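Local coordinates for protein uronate isomerase (Bacillus halodurans C-125, PDB 3HK8) that probably interconverts uronate sugars and their keto forms at a zinc-containing active site, at residues His26-Ser31 with Val141-Pro146; Ala168-Pro173 with Tyr219-Leu224; Ala256-Val261 with Met320-Trp325. One frame throughout, in Å; residues are numbered along the deposited sequence.

Contact 1 of 3, residues His26-Ser31 with Val141-Pro146. With ZN (zinc ion), chain E; HDL (D-arabinohydroxamic acid), chain C.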
loop_
_atom_site.group_PDB
_atom_site.type_symbol
_atom_site.label_atom_id
_atom_site.label_comp_id
_atom_site.label_asym_id
_atom_site.label_seq_id
_atom_site.Cartn_x
_atom_site.Cartn_y
_atom_site.Cartn_z
ATOM N N HIS A 26 -31.382 -10.268 19.185
ATOM C CA HIS A 26 -31.117 -10.449 17.764
ATOM C C HIS A 26 -31.424 -11.865 17.311
ATOM O O HIS A 26 -30.740 -12.820 17.687
ATOM C CB HIS A 26 -29.678 -10.115 17.370
ATOM C CG HIS A 26 -29.388 -10.406 15.930
ATOM N ND1 HIS A 26 -30.126 -9.858 14.901
ATOM C CD2 HIS A 26 -28.481 -11.224 15.344
ATOM C CE1 HIS A 26 -29.686 -10.323 13.746
ATOM N NE2 HIS A 26 -28.689 -11.155 13.987
ATOM N N THR A 27 -32.469 -11.988 16.498
ATOM C CA THR A 27 -32.887 -13.274 15.952
ATOM C C THR A 27 -33.391 -13.046 14.532
ATOM O O THR A 27 -33.448 -11.909 14.049
ATOM C CB THR A 27 -34.062 -13.899 16.737
ATOM O OG1 THR A 27 -35.275 -13.217 16.387
ATOM C CG2 THR A 27 -33.836 -13.790 18.249
ATOM N N HIS A 28 -33.753 -14.145 13.877
ATOM C CA HIS A 28 -34.293 -14.115 12.532
ATOM C C HIS A 28 -35.643 -14.818 12.601
ATOM O O HIS A 28 -36.039 -15.553 11.693
ATOM C CB HIS A 28 -33.337 -14.821 11.566
ATOM C CG HIS A 28 -32.028 -14.111 11.409
ATOM N ND1 HIS A 28 -31.852 -13.059 10.536
ATOM C CD2 HIS A 28 -30.856 -14.249 12.074
ATOM C CE1 HIS A 28 -30.629 -12.578 10.672
ATOM N NE2 HIS A 28 -30.005 -13.281 11.600
ATOM N N LEU A 29 -36.335 -14.592 13.716
ATOM C CA LEU A 29 -37.658 -15.158 13.935
ATOM C C LEU A 29 -38.668 -14.064 13.628
ATOM O O LEU A 29 -38.308 -12.891 13.523
ATOM C CB LEU A 29 -37.817 -15.622 15.386
ATOM C CG LEU A 29 -36.824 -16.701 15.827
ATOM C CD1 LEU A 29 -37.100 -17.111 17.273
ATOM C CD2 LEU A 29 -36.940 -17.900 14.893
ATOM N N PHE A 30 -39.929 -14.449 13.476
ATOM C CA PHE A 30 -40.981 -13.490 13.179
ATOM C C PHE A 30 -42.229 -13.779 13.997
ATOM O O PHE A 30 -42.487 -14.925 14.370
ATOM C CB PHE A 30 -41.332 -13.543 11.688
ATOM C CG PHE A 30 -40.239 -13.044 10.788
ATOM C CD1 PHE A 30 -40.058 -11.679 10.583
ATOM C CD2 PHE A 30 -39.388 -13.939 10.146
ATOM C CE1 PHE A 30 -39.041 -11.210 9.744
ATOM C CE2 PHE A 30 -38.365 -13.483 9.306
ATOM C CZ PHE A 30 -38.194 -12.113 9.107
ATOM N N SER A 31 -42.992 -12.728 14.287
ATOM C CA SER A 31 -44.241 -12.874 15.023
ATOM C C SER A 31 -45.032 -13.913 14.227
ATOM O O SER A 31 -45.088 -13.846 13.000
ATOM C CB SER A 31 -44.988 -11.541 15.047
ATOM O OG SER A 31 -46.119 -11.618 15.889
ATOM N N VAL A 141 -36.266 -10.064 19.517
ATOM C CA VAL A 141 -36.048 -8.952 18.606
ATOM C C VAL A 141 -35.864 -9.581 17.225
ATOM O O VAL A 141 -34.996 -10.428 17.030
ATOM C CB VAL A 141 -34.799 -8.141 18.981
ATOM C CG1 VAL A 141 -34.530 -7.066 17.914
ATOM C CG2 VAL A 141 -35.005 -7.479 20.350
ATOM N N MET A 142 -36.712 -9.175 16.284
ATOM C CA MET A 142 -36.690 -9.683 14.919
ATOM C C MET A 142 -35.668 -8.915 14.095
ATOM O O MET A 142 -35.101 -7.924 14.554
ATOM C CB MET A 142 -38.065 -9.481 14.241
ATOM C CG MET A 142 -39.294 -10.074 14.940
ATOM S SD MET A 142 -40.878 -9.757 14.032
ATOM C CE MET A 142 -41.178 -8.125 14.502
ATOM N N THR A 143 -35.442 -9.397 12.879
ATOM C CA THR A 143 -34.566 -8.739 11.911
ATOM C C THR A 143 -35.565 -8.449 10.783
ATOM O O THR A 143 -36.025 -9.370 10.097
ATOM C CB THR A 143 -33.456 -9.669 11.373
ATOM O OG1 THR A 143 -32.528 -9.967 12.423
ATOM C CG2 THR A 143 -32.700 -8.990 10.229
ATOM N N ASN A 144 -35.919 -7.182 10.611
ATOM C CA ASN A 144 -36.898 -6.807 9.603
ATOM C C ASN A 144 -36.294 -6.004 8.460
ATOM O O ASN A 144 -35.908 -4.848 8.625
ATOM C CB ASN A 144 -38.025 -6.029 10.286
ATOM C CG ASN A 144 -38.600 -6.785 11.469
ATOM O OD1 ASN A 144 -39.371 -7.736 11.303
ATOM N ND2 ASN A 144 -38.204 -6.390 12.669
ATOM N N ASP A 145 -36.229 -6.641 7.295
ATOM C CA ASP A 145 -35.657 -6.042 6.098
ATOM C C ASP A 145 -36.740 -5.577 5.125
ATOM O O ASP A 145 -37.380 -6.384 4.455
ATOM C CB ASP A 145 -34.731 -7.061 5.423
ATOM C CG ASP A 145 -34.164 -6.565 4.107
ATOM O OD1 ASP A 145 -34.252 -5.349 3.821
ATOM O OD2 ASP A 145 -33.616 -7.403 3.360
ATOM N N PRO A 146 -36.949 -4.254 5.033
ATOM C CA PRO A 146 -37.956 -3.665 4.141
ATOM C C PRO A 146 -37.645 -3.846 2.653
ATOM O O PRO A 146 -38.445 -3.464 1.802
ATOM C CB PRO A 146 -37.956 -2.198 4.555
ATOM C CG PRO A 146 -36.509 -1.962 4.901
ATOM C CD PRO A 146 -36.183 -3.201 5.724
HETATM ZN ZN ZN E . -28.278 -12.667 12.510
HETATM O O1A HDL C . -27.541 -11.318 10.959
HETATM C C1 HDL C . -26.702 -11.816 10.163
HETATM O O1B HDL C . -26.235 -11.236 9.154
HETATM C C2 HDL C . -26.192 -13.244 10.431
HETATM O O2 HDL C . -26.511 -13.613 11.780
HETATM C C3 HDL C . -26.841 -14.224 9.411
HETATM O O3 HDL C . -28.246 -14.347 9.630
HETATM C C4 HDL C . -26.245 -15.677 9.417
HETATM O O4 HDL C . -26.508 -16.335 8.181
HETATM C C5 HDL C . -26.795 -16.586 10.550
HETATM O O5 HDL C . -27.411 -17.627 10.318
HETATM N N6 HDL C . -26.574 -16.192 11.811
HETATM O O6 HDL C . -25.343 -16.257 12.388
HETATM O O HOH W 1 -32.122 -7.905 14.948
HETATM O O HOH W 2 -36.389 -11.710 11.918
#

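Contact 2 of 3, residues Ala168-Pro173 with Tyr219-Leu224. With HDL (D-arabinohydroxamic acid), chain C.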
loop_
_atom_site.group_PDB
_atom_site.type_symbol
_atom_site.label_atom_id
_atom_site.label_comp_id
_atom_site.label_asym_id
_atom_site.label_seq_id
_atom_site.Cartn_x
_atom_site.Cartn_y
_atom_site.Cartn_z
ATOM N N ALA A 168 -36.583 -4.536 14.434
ATOM C CA ALA A 168 -35.248 -3.984 14.268
ATOM C C ALA A 168 -35.140 -3.742 12.763
ATOM O O ALA A 168 -35.357 -4.654 11.958
ATOM C CB ALA A 168 -34.184 -4.976 14.740
ATOM N N LEU A 169 -34.824 -2.509 12.386
ATOM C CA LEU A 169 -34.720 -2.132 10.980
ATOM C C LEU A 169 -33.376 -2.529 10.352
ATOM O O LEU A 169 -32.365 -1.860 10.563
ATOM C CB LEU A 169 -34.952 -0.617 10.851
ATOM C CG LEU A 169 -34.871 0.052 9.471
ATOM C CD1 LEU A 169 -35.857 -0.590 8.494
ATOM C CD2 LEU A 169 -35.171 1.532 9.626
ATOM N N ARG A 170 -33.373 -3.622 9.587
ATOM C CA ARG A 170 -32.160 -4.105 8.932
ATOM C C ARG A 170 -31.947 -3.311 7.651
ATOM O O ARG A 170 -32.864 -3.185 6.838
ATOM C CB ARG A 170 -32.274 -5.600 8.623
ATOM C CG ARG A 170 -31.046 -6.181 7.916
ATOM C CD ARG A 170 -29.762 -6.002 8.734
ATOM N NE ARG A 170 -29.614 -7.056 9.724
ATOM C CZ ARG A 170 -28.773 -8.086 9.623
ATOM N NH1 ARG A 170 -27.970 -8.211 8.573
ATOM N NH2 ARG A 170 -28.765 -9.019 10.566
ATOM N N LEU A 171 -30.734 -2.798 7.456
ATOM C CA LEU A 171 -30.454 -1.963 6.292
ATOM C C LEU A 171 -29.358 -2.378 5.303
ATOM O O LEU A 171 -28.899 -1.547 4.516
ATOM C CB LEU A 171 -30.160 -0.546 6.788
ATOM C CG LEU A 171 -31.325 0.085 7.558
ATOM C CD1 LEU A 171 -30.862 1.348 8.259
ATOM C CD2 LEU A 171 -32.471 0.373 6.594
ATOM N N ASP A 172 -28.946 -3.641 5.324
ATOM C CA ASP A 172 -27.893 -4.116 4.424
ATOM C C ASP A 172 -28.005 -3.665 2.955
ATOM O O ASP A 172 -27.047 -3.147 2.392
ATOM C CB ASP A 172 -27.806 -5.647 4.490
ATOM C CG ASP A 172 -27.308 -6.146 5.844
ATOM O OD1 ASP A 172 -27.417 -5.389 6.832
ATOM O OD2 ASP A 172 -26.821 -7.292 5.926
ATOM N N PRO A 173 -29.173 -3.858 2.320
ATOM C CA PRO A 173 -29.338 -3.453 0.915
ATOM C C PRO A 173 -29.078 -1.971 0.669
ATOM O O PRO A 173 -28.472 -1.595 -0.335
ATOM C CB PRO A 173 -30.786 -3.843 0.610
ATOM C CG PRO A 173 -31.007 -5.030 1.515
ATOM C CD PRO A 173 -30.384 -4.541 2.807
ATOM N N TYR A 219 -33.747 -0.657 17.320
ATOM C CA TYR A 219 -32.483 -0.213 16.740
ATOM C C TYR A 219 -32.438 -0.472 15.235
ATOM O O TYR A 219 -33.262 -1.214 14.708
ATOM C CB TYR A 219 -31.283 -0.892 17.440
ATOM C CG TYR A 219 -31.188 -2.399 17.295
ATOM C CD1 TYR A 219 -30.811 -2.987 16.086
ATOM C CD2 TYR A 219 -31.451 -3.238 18.382
ATOM C CE1 TYR A 219 -30.694 -4.375 15.964
ATOM C CE2 TYR A 219 -31.343 -4.616 18.270
ATOM C CZ TYR A 219 -30.963 -5.180 17.064
ATOM O OH TYR A 219 -30.845 -6.544 16.961
ATOM N N MET A 220 -31.508 0.184 14.545
ATOM C CA MET A 220 -31.323 -0.009 13.106
ATOM C C MET A 220 -30.053 -0.847 13.033
ATOM O O MET A 220 -29.128 -0.625 13.816
ATOM C CB MET A 220 -31.123 1.331 12.377
ATOM C CG MET A 220 -32.390 2.189 12.254
ATOM S SD MET A 220 -32.129 3.761 11.350
ATOM C CE MET A 220 -31.520 4.781 12.642
ATOM N N ALA A 221 -29.993 -1.798 12.106
ATOM C CA ALA A 221 -28.825 -2.671 12.015
ATOM C C ALA A 221 -28.308 -2.931 10.606
ATOM O O ALA A 221 -29.019 -2.732 9.619
ATOM C CB ALA A 221 -29.143 -4.000 12.688
ATOM N N VAL A 222 -27.061 -3.393 10.534
ATOM C CA VAL A 222 -26.409 -3.724 9.270
ATOM C C VAL A 222 -25.230 -4.668 9.531
ATOM O O VAL A 222 -24.560 -4.563 10.564
ATOM C CB VAL A 222 -25.858 -2.449 8.553
ATOM C CG1 VAL A 222 -24.728 -1.832 9.376
ATOM C CG2 VAL A 222 -25.340 -2.802 7.154
ATOM N N SER A 223 -24.998 -5.608 8.617
ATOM C CA SER A 223 -23.855 -6.507 8.745
ATOM C C SER A 223 -22.830 -5.900 7.788
ATOM O O SER A 223 -23.185 -5.455 6.692
ATOM C CB SER A 223 -24.210 -7.951 8.349
ATOM O OG SER A 223 -24.577 -8.067 6.987
ATOM N N LEU A 224 -21.572 -5.858 8.217
ATOM C CA LEU A 224 -20.512 -5.245 7.428
ATOM C C LEU A 224 -19.335 -6.177 7.142
ATOM O O LEU A 224 -19.057 -7.101 7.903
ATOM C CB LEU A 224 -20.016 -3.985 8.153
ATOM C CG LEU A 224 -21.104 -2.942 8.439
ATOM C CD1 LEU A 224 -20.621 -1.935 9.486
ATOM C CD2 LEU A 224 -21.488 -2.245 7.133
HETATM O O1A HDL C . -27.541 -11.318 10.959
HETATM C C1 HDL C . -26.702 -11.816 10.163
HETATM O O1B HDL C . -26.235 -11.236 9.154
HETATM C C2 HDL C . -26.192 -13.244 10.431
HETATM O O2 HDL C . -26.511 -13.613 11.780
HETATM C C3 HDL C . -26.841 -14.224 9.411
HETATM O O3 HDL C . -28.246 -14.347 9.630
HETATM C C4 HDL C . -26.245 -15.677 9.417
HETATM O O4 HDL C . -26.508 -16.335 8.181
HETATM C C5 HDL C . -26.795 -16.586 10.550
HETATM O O5 HDL C . -27.411 -17.627 10.318
HETATM N N6 HDL C . -26.574 -16.192 11.811
HETATM O O6 HDL C . -25.343 -16.257 12.388
#

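Contact 3 of 3, residues Ala256-Val261 with Met320-Trp325. With HDL (D-arabinohydroxamic acid), chain C.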
loop_
_atom_site.group_PDB
_atom_site.type_symbol
_atom_site.label_atom_id
_atom_site.label_comp_id
_atom_site.label_asym_id
_atom_site.label_seq_id
_atom_site.Cartn_x
_atom_site.Cartn_y
_atom_site.Cartn_z
ATOM N N ALA A 256 -26.785 -0.737 15.303
ATOM C CA ALA A 256 -26.117 -2.015 15.510
ATOM C C ALA A 256 -25.291 -2.396 14.288
ATOM O O ALA A 256 -25.793 -2.410 13.167
ATOM C CB ALA A 256 -27.140 -3.101 15.810
ATOM N N MET A 257 -24.014 -2.690 14.517
ATOM C CA MET A 257 -23.103 -3.081 13.452
ATOM C C MET A 257 -22.562 -4.489 13.733
ATOM O O MET A 257 -21.987 -4.736 14.784
ATOM C CB MET A 257 -21.935 -2.085 13.352
ATOM C CG MET A 257 -22.342 -0.636 13.073
ATOM S SD MET A 257 -20.931 0.494 12.841
ATOM C CE MET A 257 -20.366 0.650 14.516
ATOM N N MET A 258 -22.773 -5.402 12.788
ATOM C CA MET A 258 -22.312 -6.783 12.889
ATOM C C MET A 258 -21.186 -6.864 11.857
ATOM O O MET A 258 -21.422 -7.040 10.656
ATOM C CB MET A 258 -23.469 -7.742 12.565
ATOM C CG MET A 258 -24.746 -7.438 13.390
ATOM S SD MET A 258 -26.077 -8.680 13.325
ATOM C CE MET A 258 -25.578 -9.692 14.692
ATOM N N ILE A 259 -19.958 -6.737 12.351
ATOM C CA ILE A 259 -18.769 -6.671 11.509
ATOM C C ILE A 259 -17.905 -7.916 11.336
ATOM O O ILE A 259 -17.702 -8.683 12.280
ATOM C CB ILE A 259 -17.865 -5.523 12.025
ATOM C CG1 ILE A 259 -18.691 -4.237 12.138
ATOM C CG2 ILE A 259 -16.648 -5.332 11.107
ATOM C CD1 ILE A 259 -18.052 -3.174 13.019
ATOM N N GLY A 260 -17.396 -8.089 10.114
ATOM C CA GLY A 260 -16.514 -9.201 9.803
ATOM C C GLY A 260 -16.985 -10.282 8.845
ATOM O O GLY A 260 -16.267 -11.262 8.622
ATOM N N VAL A 261 -18.174 -10.133 8.269
ATOM C CA VAL A 261 -18.675 -11.158 7.355
ATOM C C VAL A 261 -18.291 -10.921 5.889
ATOM O O VAL A 261 -18.521 -9.845 5.343
ATOM C CB VAL A 261 -20.219 -11.297 7.457
ATOM C CG1 VAL A 261 -20.899 -9.982 7.085
ATOM C CG2 VAL A 261 -20.699 -12.415 6.554
ATOM N N MET A 320 -22.076 -0.587 23.244
ATOM C CA MET A 320 -22.560 -1.727 24.019
ATOM C C MET A 320 -22.250 -2.946 23.157
ATOM O O MET A 320 -22.789 -3.086 22.058
ATOM C CB MET A 320 -24.067 -1.643 24.277
ATOM C CG MET A 320 -24.629 -2.879 24.991
ATOM S SD MET A 320 -23.956 -3.147 26.671
ATOM C CE MET A 320 -24.747 -1.835 27.526
ATOM N N ILE A 321 -21.363 -3.814 23.626
ATOM C CA ILE A 321 -21.046 -4.991 22.834
ATOM C C ILE A 321 -21.995 -6.109 23.220
ATOM O O ILE A 321 -22.442 -6.192 24.373
ATOM C CB ILE A 321 -19.571 -5.427 23.011
ATOM C CG1 ILE A 321 -19.306 -5.899 24.435
ATOM C CG2 ILE A 321 -18.654 -4.249 22.696
ATOM C CD1 ILE A 321 -17.838 -6.238 24.669
ATOM N N PHE A 322 -22.326 -6.955 22.248
ATOM C CA PHE A 322 -23.250 -8.045 22.498
ATOM C C PHE A 322 -22.909 -9.351 21.796
ATOM O O PHE A 322 -22.256 -9.364 20.751
ATOM C CB PHE A 322 -24.669 -7.621 22.095
ATOM C CG PHE A 322 -24.871 -7.488 20.601
ATOM C CD1 PHE A 322 -25.408 -8.540 19.862
ATOM C CD2 PHE A 322 -24.502 -6.323 19.933
ATOM C CE1 PHE A 322 -25.575 -8.438 18.480
ATOM C CE2 PHE A 322 -24.659 -6.206 18.548
ATOM C CZ PHE A 322 -25.196 -7.266 17.819
ATOM N N GLY A 323 -23.366 -10.435 22.417
ATOM C CA GLY A 323 -23.227 -11.784 21.908
ATOM C C GLY A 323 -21.935 -12.379 21.388
ATOM O O GLY A 323 -20.879 -11.749 21.335
ATOM N N CYS A 324 -22.054 -13.654 21.038
ATOM C CA CYS A 324 -20.975 -14.446 20.470
ATOM C C CYS A 324 -21.617 -14.861 19.163
ATOM O O CYS A 324 -22.324 -15.861 19.069
ATOM C CB CYS A 324 -20.675 -15.635 21.374
ATOM S SG CYS A 324 -20.210 -15.067 23.039
ATOM N N TRP A 325 -21.367 -14.039 18.156
ATOM C CA TRP A 325 -21.963 -14.181 16.844
ATOM C C TRP A 325 -21.483 -15.235 15.850
ATOM O O TRP A 325 -20.286 -15.336 15.543
ATOM C CB TRP A 325 -21.921 -12.796 16.180
ATOM C CG TRP A 325 -22.575 -12.685 14.839
ATOM C CD1 TRP A 325 -23.763 -13.233 14.452
ATOM C CD2 TRP A 325 -22.124 -11.886 13.736
ATOM N NE1 TRP A 325 -24.084 -12.821 13.173
ATOM C CE2 TRP A 325 -23.095 -11.993 12.714
ATOM C CE3 TRP A 325 -20.990 -11.087 13.514
ATOM C CZ2 TRP A 325 -22.971 -11.332 11.486
ATOM C CZ3 TRP A 325 -20.866 -10.432 12.293
ATOM C CH2 TRP A 325 -21.854 -10.559 11.294
HETATM O O1A HDL C . -27.541 -11.318 10.959
HETATM C C1 HDL C . -26.702 -11.816 10.163
HETATM O O1B HDL C . -26.235 -11.236 9.154
HETATM C C2 HDL C . -26.192 -13.244 10.431
HETATM O O2 HDL C . -26.511 -13.613 11.780
HETATM C C3 HDL C . -26.841 -14.224 9.411
HETATM O O3 HDL C . -28.246 -14.347 9.630
HETATM C C4 HDL C . -26.245 -15.677 9.417
HETATM O O4 HDL C . -26.508 -16.335 8.181
HETATM C C5 HDL C . -26.795 -16.586 10.550
HETATM O O5 HDL C . -27.411 -17.627 10.318
HETATM N N6 HDL C . -26.574 -16.192 11.811
HETATM O O6 HDL C . -25.343 -16.257 12.388
#

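Contact 1 of 3, residues His26-Ser31 with Val141-Pro146
Thr-27 and Thr-143 lock together the loops that follow strands 22-24 and 137-141, neighbouring parallel strands of what is probably the (beta/alpha)8 barrel of the amidohydrolase superfamily, to which uronate isomerases belong. His-26 and His-28 form the HxH pair after the first strand, and both give NE2 to the zinc ion, at 2.1 and 2.0 Å; Asp-355 and two oxygens of the bound D-arabinohydroxamic acid complete the site. The tight part lies just behind these rings. OG1 of Thr-143 donates to Thr-27 O at 2.7 Å, tilted moderately from the carbonyl plane, and the Thr-143 hydroxyl oxygen also lies over one face of the His-28 imidazole, with CE1 of His-26 beside it. Thr-27 answers with its own hydroxyl: OG1 donates to Val-141 O at 2.9 Å from above the carbonyl plane, and the Thr-27 backbone N reaches that carbonyl weakly. Held between N and the carbonyl carbon (chi1 76°), OG1 also accepts from Leu-29 N, an ST turn that fixes its rotation. The other end is looser. Phe-30 and Met-142 cross at about a right angle, SD standing 4.0 Å from Phe-30 CD1 in an oblique Met-aromatic contact, while Ser-31 N makes only a weak bond to the same sulfur. One water bridges Leu-29 O and Thr-143 N over one face of the Phe-30 ring, toward its rim. Back at the tight end, a second water lies at the edge of the His-26 ring, accepting from ND1 at 2.8 Å and donating to Met-142 O and Thr-143 OG1.

Contact 2 of 3, residues Ala168-Pro173 with Tyr219-Leu224
A short parallel strand pair, 169-170 beside 220-224, carries one wall of the zinc site, with Leu-169 opposite Met-220 and Arg-170 opposite Ala-221. The ladder runs from Leu-169 N to Tyr-219 O, back from Ala-221 N to Leu-169 O at 2.8 Å, and on from Leu-171 N to Ala-221 O. On one face of this pair the side chains of Leu-169 and Met-220 lie alongside each other, CD2 to CG at 3.9 Å, and CD1 of Leu-171 comes against the Met-220 sulfur; helices 198-215 and 235-250 cover this layer, the beta/alpha packing of the barrel exterior. The opposite face, with Arg-170 and Ala-221, looks to the ligand. Bends at chi2 and chi3 fold the arginine chain back over Ala-221 O and bring NH2 to O1A of D-arabinohydroxamic acid at 2.6 Å, the oxygen meeting the guanidinium at its edge. The second nitrogen, NH1, forms a salt bridge with Asp-172 OD2 at 3.0 Å, weak as a hydrogen bond. That carboxylate is a second-shell group gripped across the contact by Ser-223: its N donates to OD1 at 3.0 Å and OG to OD2 at 2.6 Å, both from above the carboxylate plane. With two bonds from one residue, Asp-172 is held against turning and can in turn position Arg-170. At the strand entrance Ala-168 CB sits over one face of the Tyr-219 ring, 4.1 Å from its centroid in a CH-pi contact, while the phenol OH is tied to Met-25 O.

Contact 3 of 3, residues Ala256-Val261 with Met320-Trp325
Met-258 lays its CB over one face of the Trp-325 indole, 3.8 Å from the centroid of the six-membered ring in a CH-pi contact. The rest of the chain continues across the same ring system: SD stands obliquely to the five-membered ring, 4.9 Å from its centroid, a Met-aromatic contact, and the bend at chi3 (90°) turns CE back to within 3.8 Å of Trp-325 NE1. That methyl is shared with Phe-322, whose ring it meets at the edge, 4.0 Å from CZ. The contact thus joins parallel strands of the barrel, 255-262 and 319-321, that are not adjacent: strand 296-300 lies between them, and its Thr-299 touches both Met-258 and Trp-325. No backbone pairing is involved; the loop after strand 319-321 swings over to bring the tryptophan in. The indole is set by its first torsion, CG anti to the backbone N (chi1 -176°), and its far edge abuts Ile-259 O, which lies near the ring plane 3.6 Å from CZ3. Val-261 CB approaches CH2 more loosely. At the other side NE1 donates to O2 of D-arabinohydroxamic acid at 2.9 Å, almost straight at 177°. Replacing Trp-325 by an alanine would probably leave this zinc-bound ligand oxygen without its N-H donor and the Met-258 side chain without the flat surface that keeps its thioether in place.

From the N terminus, the chain leaves strand 22-24 and returns after strand 137-141, where contact 1 closes a long, mainly helical loop. Contact 2 follows in series, closing a shorter, largely helical excursion that includes helices 178-187 and 198-215; contact 3 comes last, closing a loop that holds strand 296-300 and helices 282-290 and 306-315. None nests in or crosses another. They meet laterally instead: backbone N and O of Asn-144 probably bond to Ala-168 O and Arg-170 N, linking contacts 1 and 2, while adjacent strands 220-224 and 255-262 link contacts 2 and 3. His-26 packs on Met-258, so contacts 1 and 3 also touch, and all three reach the same bound ligand.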